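Long-range contacts in probable ribose-5-phosphate isomerase B (Mycoplasma genitalium, PDB 6MU0), which probably catalyses the interconversion of ribulose 5-phosphate and ribose 5-phosphate in the non-oxidative stage of the pentose phosphate pathway: residues A[42-47]-A[54-59]; A[108-113]-A[142-147]; A[116-121]-A[129-134]. All coordinates share one frame; numbering follows the deposited sequence.

Interaction 1 of 3, residues A[42-47]-A[54-59]; sequences LGPNYF and PDFAFL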
loop_
_atom_site.group_PDB
_atom_site.type_symbol
_atom_site.label_atom_id
_atom_site.label_comp_id
_atom_site.label_asym_id
_atom_site.label_seq_id
_atom_site.Cartn_x
_atom_site.Cartn_y
_atom_site.Cartn_z
ATOM N N LEU A 42 6.893 0.433 -9.860
ATOM C CA LEU A 42 7.910 1.470 -9.775
ATOM C C LEU A 42 9.283 0.927 -9.415
ATOM O O LEU A 42 10.216 1.713 -9.221
ATOM C CB LEU A 42 7.486 2.554 -8.780
ATOM C CG LEU A 42 6.201 3.298 -9.151
ATOM C CD1 LEU A 42 5.858 4.331 -8.096
ATOM C CD2 LEU A 42 6.332 3.954 -10.515
ATOM N N GLY A 43 9.437 -0.387 -9.335
ATOM C CA GLY A 43 10.724 -0.988 -9.105
ATOM C C GLY A 43 10.880 -1.504 -7.688
ATOM O O GLY A 43 9.971 -1.397 -6.855
ATOM N N PRO A 44 12.055 -2.079 -7.380
ATOM C CA PRO A 44 13.182 -2.284 -8.296
ATOM C C PRO A 44 12.897 -3.358 -9.344
ATOM O O PRO A 44 12.020 -4.203 -9.173
ATOM C CB PRO A 44 14.326 -2.713 -7.367
ATOM C CG PRO A 44 13.694 -3.193 -6.153
ATOM C CD PRO A 44 12.330 -2.601 -6.033
ATOM N N ASN A 45 13.652 -3.300 -10.436
ATOM C CA ASN A 45 13.467 -4.188 -11.575
ATOM C C ASN A 45 14.531 -5.269 -11.655
ATOM O O ASN A 45 14.479 -6.125 -12.547
ATOM C CB ASN A 45 13.383 -3.354 -12.853
ATOM C CG ASN A 45 12.289 -2.319 -12.753
ATOM O OD1 ASN A 45 11.183 -2.631 -12.309
ATOM N ND2 ASN A 45 12.597 -1.075 -13.085
ATOM N N TYR A 46 15.494 -5.245 -10.744
ATOM C CA TYR A 46 16.462 -6.317 -10.604
ATOM C C TYR A 46 16.919 -6.321 -9.154
ATOM O O TYR A 46 16.674 -5.376 -8.400
ATOM C CB TYR A 46 17.630 -6.184 -11.582
ATOM C CG TYR A 46 18.497 -4.975 -11.355
ATOM C CD1 TYR A 46 19.589 -5.032 -10.499
ATOM C CD2 TYR A 46 18.241 -3.778 -12.013
ATOM C CE1 TYR A 46 20.394 -3.931 -10.295
ATOM C CE2 TYR A 46 19.040 -2.671 -11.816
ATOM C CZ TYR A 46 20.117 -2.753 -10.956
ATOM O OH TYR A 46 20.920 -1.656 -10.753
ATOM N N PHE A 47 17.592 -7.394 -8.774
ATOM C CA PHE A 47 17.934 -7.631 -7.380
ATOM C C PHE A 47 19.242 -6.943 -6.995
ATOM O O PHE A 47 20.280 -7.136 -7.643
ATOM C CB PHE A 47 18.049 -9.131 -7.127
ATOM C CG PHE A 47 18.396 -9.464 -5.711
ATOM C CD1 PHE A 47 17.428 -9.423 -4.718
ATOM C CD2 PHE A 47 19.694 -9.805 -5.363
ATOM C CE1 PHE A 47 17.747 -9.725 -3.406
ATOM C CE2 PHE A 47 20.020 -10.096 -4.049
ATOM C CZ PHE A 47 19.042 -10.056 -3.070
ATOM N N PRO A 54 13.304 2.886 1.897
ATOM C CA PRO A 54 12.685 4.221 1.831
ATOM C C PRO A 54 12.633 4.781 0.432
ATOM O O PRO A 54 11.675 5.485 0.086
ATOM C CB PRO A 54 13.568 5.082 2.743
ATOM C CG PRO A 54 14.146 4.116 3.694
ATOM C CD PRO A 54 14.424 2.886 2.866
ATOM N N ASP A 55 13.641 4.494 -0.392
ATOM C CA ASP A 55 13.651 5.044 -1.740
ATOM C C ASP A 55 12.407 4.620 -2.498
ATOM O O ASP A 55 11.758 5.435 -3.165
ATOM C CB ASP A 55 14.919 4.593 -2.470
ATOM C CG ASP A 55 16.184 5.182 -1.859
ATOM O OD1 ASP A 55 16.151 6.357 -1.432
ATOM O OD2 ASP A 55 17.216 4.482 -1.827
ATOM N N PHE A 56 12.032 3.354 -2.362
ATOM C CA PHE A 56 10.884 2.822 -3.078
ATOM C C PHE A 56 9.569 3.200 -2.414
ATOM O O PHE A 56 8.572 3.443 -3.111
ATOM C CB PHE A 56 11.087 1.320 -3.247
ATOM C CG PHE A 56 12.289 1.015 -4.088
ATOM C CD1 PHE A 56 12.216 1.156 -5.467
ATOM C CD2 PHE A 56 13.515 0.698 -3.516
ATOM C CE1 PHE A 56 13.320 0.939 -6.266
ATOM C CE2 PHE A 56 14.630 0.473 -4.318
ATOM C CZ PHE A 56 14.526 0.596 -5.691
ATOM N N ALA A 57 9.556 3.287 -1.081
ATOM C CA ALA A 57 8.363 3.758 -0.390
ATOM C C ALA A 57 8.004 5.165 -0.834
ATOM O O ALA A 57 6.831 5.459 -1.086
ATOM C CB ALA A 57 8.581 3.719 1.121
ATOM N N PHE A 58 9.000 6.044 -0.961
ATOM C CA PHE A 58 8.688 7.408 -1.369
ATOM C C PHE A 58 8.267 7.490 -2.834
ATOM O O PHE A 58 7.440 8.337 -3.181
ATOM C CB PHE A 58 9.844 8.357 -1.036
ATOM C CG PHE A 58 10.061 8.543 0.446
ATOM C CD1 PHE A 58 8.995 8.866 1.276
ATOM C CD2 PHE A 58 11.313 8.373 1.013
ATOM C CE1 PHE A 58 9.177 9.035 2.644
ATOM C CE2 PHE A 58 11.496 8.531 2.386
ATOM C CZ PHE A 58 10.421 8.848 3.196
ATOM N N LEU A 59 8.801 6.626 -3.702
ATOM C CA LEU A 59 8.324 6.604 -5.082
ATOM C C LEU A 59 6.824 6.350 -5.133
ATOM O O LEU A 59 6.082 7.056 -5.823
ATOM C CB LEU A 59 9.060 5.534 -5.884
ATOM C CG LEU A 59 10.508 5.829 -6.270
ATOM C CD1 LEU A 59 11.067 4.643 -7.039
ATOM C CD2 LEU A 59 10.636 7.111 -7.089
#

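Interaction 2 of 3, residues A[108-113]-A[142-147]; sequences RQHDNA and GGRHQR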
loop_
_atom_site.group_PDB
_atom_site.type_symbol
_atom_site.label_atom_id
_atom_site.label_comp_id
_atom_site.label_asym_id
_atom_site.label_seq_id
_atom_site.Cartn_x
_atom_site.Cartn_y
_atom_site.Cartn_z
ATOM N N ARG A 108 -9.099 -0.731 5.110
ATOM C CA ARG A 108 -9.904 0.134 4.259
ATOM C C ARG A 108 -11.147 0.634 4.997
ATOM O O ARG A 108 -11.436 1.834 5.004
ATOM C CB ARG A 108 -10.319 -0.667 3.020
ATOM C CG ARG A 108 -10.591 0.158 1.786
ATOM C CD ARG A 108 -9.321 0.406 0.987
ATOM N NE ARG A 108 -9.590 1.287 -0.142
ATOM C CZ ARG A 108 -10.026 0.877 -1.330
ATOM N NH1 ARG A 108 -10.245 1.761 -2.293
ATOM N NH2 ARG A 108 -10.247 -0.413 -1.560
ATOM N N GLN A 109 -11.881 -0.289 5.628
ATOM C CA GLN A 109 -13.184 0.021 6.216
ATOM C C GLN A 109 -13.082 1.084 7.301
ATOM O O GLN A 109 -13.901 2.012 7.353
ATOM C CB GLN A 109 -13.801 -1.258 6.786
ATOM C CG GLN A 109 -14.224 -2.262 5.733
ATOM C CD GLN A 109 -14.469 -3.646 6.307
ATOM O OE1 GLN A 109 -13.994 -3.971 7.394
ATOM N NE2 GLN A 109 -15.211 -4.473 5.570
ATOM N N HIS A 110 -12.113 0.933 8.209
ATOM C CA HIS A 110 -11.944 1.867 9.317
ATOM C C HIS A 110 -10.890 2.928 9.045
ATOM O O HIS A 110 -11.095 4.098 9.373
ATOM C CB HIS A 110 -11.541 1.127 10.597
ATOM C CG HIS A 110 -12.644 0.339 11.213
ATOM N ND1 HIS A 110 -12.590 -0.107 12.516
ATOM C CD2 HIS A 110 -13.833 -0.078 10.716
ATOM C CE1 HIS A 110 -13.698 -0.772 12.792
ATOM N NE2 HIS A 110 -14.471 -0.765 11.720
ATOM N N ASP A 111 -9.754 2.551 8.461
ATOM C CA ASP A 111 -8.621 3.463 8.386
ATOM C C ASP A 111 -8.508 4.197 7.059
ATOM O O ASP A 111 -7.626 5.051 6.925
ATOM C CB ASP A 111 -7.309 2.708 8.640
ATOM C CG ASP A 111 -7.334 1.905 9.905
ATOM O OD1 ASP A 111 -7.265 2.499 10.990
ATOM O OD2 ASP A 111 -7.408 0.667 9.814
ATOM N N ASN A 112 -9.355 3.874 6.080
ATOM C CA ASN A 112 -9.331 4.507 4.759
ATOM C C ASN A 112 -7.933 4.502 4.143
ATOM O O ASN A 112 -7.528 5.448 3.470
ATOM C CB ASN A 112 -9.903 5.924 4.786
ATOM C CG ASN A 112 -10.320 6.393 3.418
ATOM O OD1 ASN A 112 -10.619 5.580 2.543
ATOM N ND2 ASN A 112 -10.334 7.706 3.213
ATOM N N ALA A 113 -7.181 3.430 4.370
ATOM C CA ALA A 113 -5.800 3.429 3.912
ATOM C C ALA A 113 -5.740 3.567 2.398
ATOM O O ALA A 113 -6.531 2.962 1.674
ATOM C CB ALA A 113 -5.119 2.127 4.324
ATOM N N GLY A 142 -16.768 5.229 6.547
ATOM C CA GLY A 142 -17.132 6.597 6.873
ATOM C C GLY A 142 -17.599 6.760 8.309
ATOM O O GLY A 142 -17.179 6.046 9.219
ATOM N N GLY A 143 -18.488 7.725 8.516
ATOM C CA GLY A 143 -19.053 7.916 9.842
ATOM C C GLY A 143 -17.995 8.307 10.853
ATOM O O GLY A 143 -17.171 9.200 10.623
ATOM N N ARG A 144 -18.003 7.609 11.996
ATOM C CA ARG A 144 -17.007 7.877 13.031
ATOM C C ARG A 144 -15.590 7.736 12.493
ATOM O O ARG A 144 -14.671 8.423 12.960
ATOM C CB ARG A 144 -17.227 6.947 14.224
ATOM C CG ARG A 144 -16.985 5.468 13.927
ATOM C CD ARG A 144 -17.608 4.595 15.005
ATOM N NE ARG A 144 -17.284 3.170 14.884
ATOM C CZ ARG A 144 -17.948 2.304 14.126
ATOM N NH1 ARG A 144 -18.990 2.705 13.401
ATOM N NH2 ARG A 144 -17.573 1.030 14.107
ATOM N N HIS A 145 -15.392 6.858 11.512
ATOM C CA HIS A 145 -14.058 6.673 10.964
ATOM C C HIS A 145 -13.608 7.890 10.176
ATOM O O HIS A 145 -12.412 8.205 10.162
ATOM C CB HIS A 145 -14.032 5.417 10.107
ATOM C CG HIS A 145 -14.652 4.241 10.782
ATOM N ND1 HIS A 145 -14.111 3.670 11.913
ATOM C CD2 HIS A 145 -15.793 3.561 10.517
ATOM C CE1 HIS A 145 -14.885 2.674 12.305
ATOM N NE2 HIS A 145 -15.908 2.583 11.472
ATOM N N GLN A 146 -14.542 8.578 9.517
ATOM C CA GLN A 146 -14.191 9.819 8.837
ATOM C C GLN A 146 -13.743 10.884 9.830
ATOM O O GLN A 146 -12.780 11.613 9.574
ATOM C CB GLN A 146 -15.372 10.322 8.007
ATOM C CG GLN A 146 -15.049 11.556 7.177
ATOM C CD GLN A 146 -14.135 11.238 6.013
ATOM O OE1 GLN A 146 -14.496 10.467 5.122
ATOM N NE2 GLN A 146 -12.944 11.828 6.011
ATOM N N ARG A 147 -14.434 10.991 10.968
ATOM C CA ARG A 147 -14.035 11.954 11.987
ATOM C C ARG A 147 -12.607 11.694 12.451
ATOM O O ARG A 147 -11.826 12.631 12.659
ATOM C CB ARG A 147 -14.996 11.846 13.165
ATOM C CG ARG A 147 -14.702 12.805 14.283
ATOM C CD ARG A 147 -15.704 12.646 15.410
ATOM N NE ARG A 147 -15.522 11.404 16.158
ATOM C CZ ARG A 147 -16.443 10.455 16.304
ATOM N NH1 ARG A 147 -17.644 10.575 15.745
ATOM N NH2 ARG A 147 -16.168 9.376 17.022
#

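Interaction 3 of 3, residues A[116-121]-A[129-134]; sequences LCLSSR and IKIVDD. With 5RP (ribulose-5-phosphate), chain B.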
loop_
_atom_site.group_PDB
_atom_site.type_symbol
_atom_site.label_atom_id
_atom_site.label_comp_id
_atom_site.label_asym_id
_atom_site.label_seq_id
_atom_site.Cartn_x
_atom_site.Cartn_y
_atom_site.Cartn_z
ATOM N N LEU A 116 -1.104 0.066 1.118
ATOM C CA LEU A 116 -1.097 -1.226 1.780
ATOM C C LEU A 116 0.349 -1.692 1.871
ATOM O O LEU A 116 1.038 -1.781 0.848
ATOM C CB LEU A 116 -1.917 -2.206 0.942
ATOM C CG LEU A 116 -1.906 -3.663 1.389
ATOM C CD1 LEU A 116 -2.546 -3.826 2.758
ATOM C CD2 LEU A 116 -2.621 -4.504 0.338
ATOM N N CYS A 117 0.801 -1.990 3.088
ATOM C CA CYS A 117 2.164 -2.427 3.357
ATOM C C CYS A 117 2.153 -3.893 3.762
ATOM O O CYS A 117 1.340 -4.304 4.603
ATOM C CB CYS A 117 2.792 -1.574 4.458
ATOM S SG CYS A 117 2.836 0.186 4.014
ATOM N N LEU A 118 3.066 -4.665 3.164
ATOM C CA LEU A 118 3.083 -6.116 3.253
ATOM C C LEU A 118 4.477 -6.604 3.623
ATOM O O LEU A 118 5.491 -5.968 3.308
ATOM C CB LEU A 118 2.722 -6.753 1.905
ATOM C CG LEU A 118 1.389 -6.337 1.289
ATOM C CD1 LEU A 118 1.235 -6.929 -0.098
ATOM C CD2 LEU A 118 0.230 -6.743 2.179
ATOM N N SER A 119 4.501 -7.770 4.256
ATOM C CA SER A 119 5.717 -8.470 4.646
ATOM C C SER A 119 6.092 -9.530 3.616
ATOM O O SER A 119 5.283 -10.408 3.300
ATOM C CB SER A 119 5.470 -9.163 5.983
ATOM O OG SER A 119 6.529 -10.044 6.319
ATOM N N SER A 120 7.340 -9.489 3.153
ATOM C CA SER A 120 7.874 -10.509 2.264
ATOM C C SER A 120 8.470 -11.700 3.003
ATOM O O SER A 120 8.555 -12.785 2.421
ATOM C CB SER A 120 8.976 -9.908 1.395
ATOM O OG SER A 120 10.002 -9.415 2.231
ATOM N N ARG A 121 8.911 -11.524 4.253
ATOM C CA ARG A 121 9.647 -12.561 4.966
ATOM C C ARG A 121 8.799 -13.356 5.948
ATOM O O ARG A 121 9.231 -14.435 6.369
ATOM C CB ARG A 121 10.838 -11.952 5.715
ATOM C CG ARG A 121 11.997 -11.603 4.814
ATOM C CD ARG A 121 13.110 -10.893 5.571
ATOM N NE ARG A 121 14.305 -10.767 4.744
ATOM C CZ ARG A 121 15.210 -9.804 4.847
ATOM N NH1 ARG A 121 15.055 -8.823 5.729
ATOM N NH2 ARG A 121 16.271 -9.832 4.053
ATOM N N ILE A 129 -1.616 -12.335 -1.411
ATOM C CA ILE A 129 -2.614 -12.123 -2.461
ATOM C C ILE A 129 -4.004 -11.952 -1.858
ATOM O O ILE A 129 -4.787 -11.096 -2.289
ATOM C CB ILE A 129 -2.569 -13.273 -3.482
ATOM C CG1 ILE A 129 -1.323 -13.159 -4.364
ATOM C CG2 ILE A 129 -3.833 -13.290 -4.336
ATOM C CD1 ILE A 129 -1.363 -11.997 -5.348
ATOM N N LYS A 130 -4.339 -12.772 -0.858
ATOM C CA LYS A 130 -5.648 -12.649 -0.219
ATOM C C LYS A 130 -5.804 -11.303 0.475
ATOM O O LYS A 130 -6.889 -10.705 0.456
ATOM C CB LYS A 130 -5.847 -13.778 0.788
ATOM C CG LYS A 130 -5.909 -15.143 0.146
ATOM C CD LYS A 130 -5.833 -16.246 1.181
ATOM C CE LYS A 130 -5.612 -17.588 0.518
ATOM N NZ LYS A 130 -5.406 -18.645 1.543
ATOM N N ILE A 131 -4.735 -10.830 1.116
ATOM C CA ILE A 131 -4.754 -9.518 1.755
ATOM C C ILE A 131 -5.028 -8.433 0.723
ATOM O O ILE A 131 -5.886 -7.564 0.918
ATOM C CB ILE A 131 -3.424 -9.289 2.493
ATOM C CG1 ILE A 131 -3.344 -10.179 3.742
ATOM C CG2 ILE A 131 -3.223 -7.811 2.816
ATOM C CD1 ILE A 131 -1.952 -10.275 4.332
ATOM N N VAL A 132 -4.288 -8.468 -0.389
ATOM C CA VAL A 132 -4.487 -7.499 -1.466
ATOM C C VAL A 132 -5.927 -7.533 -1.958
ATOM O O VAL A 132 -6.583 -6.493 -2.092
ATOM C CB VAL A 132 -3.486 -7.759 -2.607
ATOM C CG1 VAL A 132 -3.837 -6.924 -3.826
ATOM C CG2 VAL A 132 -2.064 -7.446 -2.163
ATOM N N ASP A 133 -6.444 -8.731 -2.238
ATOM C CA ASP A 133 -7.795 -8.830 -2.785
ATOM C C ASP A 133 -8.832 -8.262 -1.822
ATOM O O ASP A 133 -9.746 -7.539 -2.239
ATOM C CB ASP A 133 -8.129 -10.286 -3.121
ATOM C CG ASP A 133 -7.473 -10.774 -4.412
ATOM O OD1 ASP A 133 -6.940 -9.952 -5.191
ATOM O OD2 ASP A 133 -7.503 -12.001 -4.641
ATOM N N ASP A 134 -8.716 -8.583 -0.530
ATOM C CA ASP A 134 -9.718 -8.109 0.422
ATOM C C ASP A 134 -9.591 -6.611 0.666
ATOM O O ASP A 134 -10.598 -5.921 0.861
ATOM C CB ASP A 134 -9.649 -8.900 1.727
ATOM C CG ASP A 134 -10.969 -9.584 2.058
ATOM O OD1 ASP A 134 -11.810 -9.745 1.143
ATOM O OD2 ASP A 134 -11.184 -9.944 3.233
HETATM C C2 5RP B . 12.292 -2.976 6.856
HETATM C C3 5RP B . 12.589 -4.363 6.323
HETATM C C5 5RP B . 13.682 -4.486 5.250
HETATM O O13 5RP B . 13.217 -5.240 4.147
HETATM C C6 5RP B . 14.833 -5.200 5.964
HETATM O O14 5RP B . 15.245 -4.394 7.067
HETATM C C7 5RP B . 16.003 -5.471 5.045
HETATM O O8 5RP B . 16.911 -6.347 5.738
HETATM P P9 5RP B . 18.285 -6.775 5.030
HETATM O O12 5RP B . 18.962 -7.678 6.022
HETATM O O11 5RP B . 17.915 -7.482 3.731
HETATM O O10 5RP B . 19.068 -5.509 4.737
HETATM O O4 5RP B . 12.039 -5.360 6.742
HETATM O O1 5RP B . 11.267 -3.027 7.842
#

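Interaction 1 of 3, residues A[42-47]-A[54-59]
The Phe-56 ring carries the Pro-44 ring over one face and meets the Leu-42 carbonyl oxygen at its edge, close to the ring plane. The two segments belong to a parallel alpha/beta sandwich of Rossmann-like type: 42-47 is the loop leaving edge strand 38-41, and the next helix, 53-66, contains 54-59. Pro-44 CD makes a CH-pi contact 3.8 Å from the Phe-56 ring centroid, 14° off the normal and offset toward the rim. Pro-44 CB also leans on Phe-56 CZ at 3.7 Å. The peptide bond before Pro-44 is cis, and Pro-44 N lies 3.5 Å from Phe-56 CE1. Gly-43 O comes obliquely to CD1 of the ring, from a backbone with phi at 105° that suits glycine. The loop is tied elsewhere too, with Asp-41 OD1 hydrogen-bonded to Gly-43 N and Lys-25 NZ to Pro-44 O. Phe-56 in turn touches Ala-16, and its side chain is about 5 Å from that of Asp-18 in the substrate pocket. One helical turn on, the contact passes to Leu-59, whose CD1 sits 3.8 Å from Leu-42 O. The CB of Leu-42 points toward the helix, and CG anti to the carbonyl carbon (chi1 -62°) carries CD1 to 3.6 Å from Leu-59 O and 4.1 Å from Leu-59 CB.

Interaction 2 of 3, residues A[108-113]-A[142-147]
His-110, in the segment at the C-terminal end of helix 101-109, and His-145, in the first turn of helix 144-158, have their CA atoms 5.5 Å apart, with Gly-143 at the N-cap position of the second helix. The two imidazoles form an offset stack, centroids 4.0 Å apart and planes inclined by 20°. His-145 has CG anti to its carbonyl carbon (chi1 -48°), which sets its ring against that of His-110. CE1 of His-145 lies over the middle of the His-110 ring, nearest to His-110 CD2 at 3.3 Å. The same face of His-145 also receives His-110 CA, a CH-pi contact 4.0 Å from the centroid. At the root of the side chain, His-145 CB is 3.3 Å from His-110 O, so backbone and ring of His-110 together cover this histidine.

Arg-144 folds back over the opposite face of His-145. Its CG stands 3.8 Å above the ring plane, over the ring centre, and farther out the guanidinium offers a face to His-145 NE2, which is 3.3 Å from the guanidinium plane. His-145 is thus sandwiched between His-110 and its own neighbour in sequence, while Phe-140 touches it from the preceding loop. A backbone hydrogen bond between Gln-109 and Glu-141 also ties the two regions.

By similarity, His-110 is the proton donor and Asp-111, Arg-144 and Arg-148 bind substrate, yet all lie far from the ribulose-5-phosphate bound by this chain. This is consistent with the active site of RpiB dimers, in which such residues complete the pocket of the partner subunit.

Interaction 3 of 3, residues A[116-121]-A[129-134]
Leu-116 and Leu-118 point from the same side of the chain toward helix 125-137, and each forks its two methyls between Ile-131 and Val-132. Leu-116 sends CD1 to Ile-131 CG2 at 4.0 Å and CD2 to Val-132 CG2 at 3.9 Å, its side chain running obliquely across both. Leu-118 reverses the use of its branches: CD2 approaches Ile-131 CG2 at 3.7 Å, and CD1 approaches Val-132 CG2 at 3.9 Å. Here the orientations differ more, for Leu-118 and Ile-131 slide past each other in opposite directions, whereas Leu-118 and Val-132 cross at about a right angle. The leucines reach their places by different first torsions: Leu-116 has CG opposite the backbone N (chi1 173°), Leu-118 has it beside that N (chi1 -56°). The closest approaches on the helix side are made by the CG2 methyls of Ile-131 and Val-132, and all four residues are buried. Ile-28 of helix 22-34, against Leu-118, and Val-98, against Leu-116 and Ile-131, extend the apolar cluster.

Beyond this apolar patch the loop leads to the substrate. Arg-121 is extended from CG to NE and presents the edge of its guanidinium to the phosphate end of ribulose-5-phosphate: NH1 donates a hydrogen bond to the ester oxygen O8 at 3.1 Å (168° at the hydrogen), and NH2 donates a slightly more bent one to O11 at 2.9 Å. These paired bonds fix the rotation of the guanidinium. Ser-119 OG, hydrogen-bonded to Gly-78 O, joins the same loop to the ligand-binding segment. Apolar helix packing beside a parallel strand, followed by a polar loop at the strand's C-terminal end, is the usual plan of a Rossmann-like alpha/beta fold and its substrate pocket.

Interaction 3 is the buried contact of the three, purely aliphatic between its segments, and it sets helix 125-137 against a strand inside the parallel sheet. Interaction 1 is partly buried and joins the loop after the outermost strand 38-41 to helix 53-66; it mixes a proline-aromatic contact with aliphatic and carbonyl neighbours. Interaction 2 lies at the surface, across the chain's centre from interaction 1, and relies on stacked imidazoles and an arginine. Interaction 3 is nested within the loop that interaction 2 closes; their segments adjoin in sequence, with no other touch. The loop of interaction 3 continues to the ligand-binding Arg-121, Phe-56 stays about 10 Å from the ligand, and interaction 2 carries residues probably serving a partner subunit.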